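Local coordinates for protein 2,4-dihydroxyhept-2-ene-1,7-dioic acid aldolase (Kordia algicida OT-1, PDB 6BDE) that binds a heme through its H-NOX domain and, as in related H-NOX proteins, probably serves as a sensor of nitric oxide, at residues L85-Y89 and H102-E106. The protein carries 1 engineered substitution. Sequence-based numbering, arbitrary orientation.
With HEM (protoporphyrin IX containing Fe), chain B.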
loop_
_atom_site.group_PDB
_atom_site.type_symbol
_atom_site.label_atom_id
_atom_site.label_comp_id
_atom_site.label_asym_id
_atom_site.label_seq_id
_atom_site.Cartn_x
_atom_site.Cartn_y
_atom_site.Cartn_z
ATOM N N LEU A 85 7.580 -9.975 12.638
ATOM C CA LEU A 85 8.238 -9.634 11.381
ATOM C C LEU A 85 8.640 -8.163 11.357
ATOM O O LEU A 85 9.692 -7.809 10.812
ATOM C CB LEU A 85 7.320 -9.970 10.205
ATOM C CG LEU A 85 7.834 -9.723 8.784
ATOM C CD1 LEU A 85 8.954 -10.690 8.443
ATOM C CD2 LEU A 85 6.697 -9.856 7.782
ATOM N N LEU A 86 7.821 -7.296 11.955
ATOM C CA LEU A 86 8.158 -5.878 12.021
ATOM C C LEU A 86 9.289 -5.624 13.009
ATOM O O LEU A 86 10.160 -4.781 12.762
ATOM C CB LEU A 86 6.917 -5.067 12.396
ATOM C CG LEU A 86 7.055 -3.547 12.489
ATOM C CD1 LEU A 86 7.552 -2.968 11.177
ATOM C CD2 LEU A 86 5.727 -2.922 12.885
ATOM N N ALA A 87 9.297 -6.347 14.133
ATOM C CA ALA A 87 10.348 -6.195 15.132
ATOM C C ALA A 87 11.706 -6.680 14.640
ATOM O O ALA A 87 12.711 -6.433 15.314
ATOM C CB ALA A 87 9.969 -6.941 16.412
ATOM N N THR A 88 11.755 -7.368 13.498
ATOM C CA THR A 88 13.034 -7.774 12.927
ATOM C C THR A 88 13.900 -6.565 12.589
ATOM O O THR A 88 15.128 -6.622 12.717
ATOM C CB THR A 88 12.791 -8.638 11.683
ATOM O OG1 THR A 88 12.491 -9.981 12.084
ATOM C CG2 THR A 88 14.004 -8.650 10.757
ATOM N N TYR A 89 13.279 -5.457 12.199
ATOM C CA TYR A 89 13.995 -4.287 11.716
ATOM C C TYR A 89 14.071 -3.205 12.787
ATOM O O TYR A 89 13.169 -3.055 13.615
ATOM C CB TYR A 89 13.325 -3.734 10.459
ATOM C CG TYR A 89 13.266 -4.751 9.345
ATOM C CD1 TYR A 89 14.355 -4.955 8.511
ATOM C CD2 TYR A 89 12.131 -5.525 9.147
ATOM C CE1 TYR A 89 14.311 -5.890 7.500
ATOM C CE2 TYR A 89 12.077 -6.464 8.137
ATOM C CZ TYR A 89 13.170 -6.642 7.316
ATOM O OH TYR A 89 13.120 -7.577 6.310
ATOM N N HIS A 102 12.902 -10.181 1.538
ATOM C CA HIS A 102 12.530 -10.772 2.818
ATOM C C HIS A 102 11.039 -10.643 3.106
ATOM O O HIS A 102 10.347 -11.654 3.256
ATOM C CB HIS A 102 13.319 -10.145 3.968
ATOM C CG HIS A 102 12.938 -10.681 5.313
ATOM N ND1 HIS A 102 12.719 -9.869 6.405
ATOM C CD2 HIS A 102 12.726 -11.949 5.739
ATOM C CE1 HIS A 102 12.393 -10.614 7.447
ATOM N NE2 HIS A 102 12.389 -11.880 7.068
ATOM N N ILE A 103 10.544 -9.406 3.196
ATOM C CA ILE A 103 9.175 -9.179 3.657
ATOM C C ILE A 103 8.178 -9.876 2.739
ATOM O O ILE A 103 7.386 -10.720 3.176
ATOM C CB ILE A 103 8.882 -7.673 3.765
ATOM C CG1 ILE A 103 9.656 -7.063 4.935
ATOM C CG2 ILE A 103 7.389 -7.435 3.933
ATOM C CD1 ILE A 103 9.647 -5.552 4.951
ATOM N N HIS A 104 8.208 -9.541 1.449
ATOM C CA HIS A 104 7.265 -10.143 0.516
ATOM C C HIS A 104 7.602 -11.592 0.188
ATOM O O HIS A 104 6.758 -12.291 -0.384
ATOM C CB HIS A 104 7.185 -9.303 -0.762
ATOM C CG HIS A 104 6.279 -8.116 -0.639
ATOM N ND1 HIS A 104 6.224 -7.116 -1.585
ATOM C CD2 HIS A 104 5.393 -7.770 0.326
ATOM C CE1 HIS A 104 5.342 -6.204 -1.209
ATOM N NE2 HIS A 104 4.823 -6.580 -0.055
ATOM N N VAL A 105 8.801 -12.062 0.541
ATOM C CA VAL A 105 9.068 -13.495 0.497
ATOM C C VAL A 105 8.262 -14.211 1.574
ATOM O O VAL A 105 7.692 -15.283 1.336
ATOM C CB VAL A 105 10.578 -13.765 0.643
ATOM C CG1 VAL A 105 10.837 -15.254 0.833
ATOM C CG2 VAL A 105 11.333 -13.240 -0.569
ATOM N N GLU A 106 8.193 -13.623 2.771
ATOM C CA GLU A 106 7.385 -14.202 3.839
ATOM C C GLU A 106 5.901 -14.137 3.505
ATOM O O GLU A 106 5.138 -15.040 3.867
ATOM C CB GLU A 106 7.668 -13.480 5.157
ATOM C CG GLU A 106 9.065 -13.711 5.704
ATOM C CD GLU A 106 9.382 -15.182 5.873
ATOM O OE1 GLU A 106 8.610 -15.881 6.563
ATOM O OE2 GLU A 106 10.401 -15.640 5.315
HETATM C CHA HEM B . 0.368 -6.081 -1.708
HETATM C CHB HEM B . 1.583 -8.215 3.135
HETATM C CHC HEM B . 5.455 -4.364 3.880
HETATM C CHD HEM B . 4.068 -2.072 -0.869
HETATM C C1A HEM B . 0.665 -6.823 -0.202
HETATM C C2A HEM B . -0.392 -7.726 0.062
HETATM C C3A HEM B . -0.086 -8.248 1.253
HETATM C C4A HEM B . 1.121 -7.618 1.616
HETATM C CMA HEM B . -0.867 -9.298 2.040
HETATM C CAA HEM B . -1.592 -8.057 -0.823
HETATM C CBA HEM B . -1.191 -9.208 -1.751
HETATM C CGA HEM B . -2.376 -9.696 -2.579
HETATM O O1A HEM B . -2.278 -10.759 -3.249
HETATM O O2A HEM B . -3.452 -9.042 -2.595
HETATM C C1B HEM B . 2.756 -7.156 3.623
HETATM C C2B HEM B . 3.215 -7.180 5.094
HETATM C C3B HEM B . 4.210 -6.165 5.214
HETATM C C4B HEM B . 4.321 -5.577 3.838
HETATM C CMB HEM B . 2.708 -8.115 6.193
HETATM C CAB HEM B . 5.011 -5.765 6.448
HETATM C CBB HEM B . 5.739 -6.652 7.094
HETATM C C1C HEM B . 5.112 -3.509 2.436
HETATM C C2C HEM B . 5.708 -2.229 2.464
HETATM C C3C HEM B . 5.363 -1.671 1.291
HETATM C C4C HEM B . 4.590 -2.652 0.641
HETATM C CMC HEM B . 6.559 -1.619 3.575
HETATM C CAC HEM B . 5.735 -0.286 0.771
HETATM C CBC HEM B . 6.681 -0.164 -0.134
HETATM C C1D HEM B . 2.878 -3.177 -1.281
HETATM C C2D HEM B . 2.069 -2.625 -2.430
HETATM C C3D HEM B . 1.091 -3.621 -2.696
HETATM C C4D HEM B . 1.345 -4.755 -1.678
HETATM C CMD HEM B . 2.261 -1.301 -3.166
HETATM C CAD HEM B . 0.011 -3.572 -3.776
HETATM C CBD HEM B . 0.200 -4.691 -4.794
HETATM C CGD HEM B . 0.952 -4.143 -6.002
HETATM O O1D HEM B . 1.508 -3.016 -5.929
HETATM O O2D HEM B . 1.017 -4.822 -7.059
HETATM N NA HEM B . 1.650 -6.629 0.772
HETATM N NB HEM B . 3.408 -6.054 2.765
HETATM N NC HEM B . 4.320 -3.843 1.332
HETATM N ND HEM B . 2.475 -4.471 -0.666
HETATM FE FE HEM B . 3.351 -5.536 0.812
#
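Leu85, in helix 83-87, reaches with its two methyls to both His102 and the heme, on the proximal side of the H-NOX fold where helix 99-110 carries the iron ligand. With CG anti to the backbone N (chi1 -178°) the branch points to helix 99-110, and chi2 then puts CD1 at CE1 of His102, 3.6 Å away, and CD2 beside the vinyl carbon CBB of the porphyrin at 3.4 Å. The same CD1 also touches the bent chain of Glu106 through CG, while the carboxylate of that residue turns to a salt bridge with Lys109. Three residues on, Thr88 directs CG2 over the centre of the Tyr89 ring, 3.8 Å above its plane, and the same methyl lies 4.2 Å from His102 CE1. Tyr89 makes the polar link of the contact. Its hydroxyl arrives at the edge of the His102 imidazole, near the ring plane, and OH and ND1 are modelled as a hydrogen bond; the separation is implausibly short, so its exact length is doubtful. The rings touch only by their margins, their planes inclined at 56°, so there is no stacking. Ile103 approaches the phenol obliquely, with CG1 4.1 Å from Tyr89 CE2, and Met95 of helix 92-96 touches both side chains. The other branch of Ile103 lies against the porphyrin, with CG2 3.6 Å from heme C4B. One residue further along, His104 points away from helix 83-87 and toward the heme, and its NE2 binds the iron at 2.0 Å as the axial ligand.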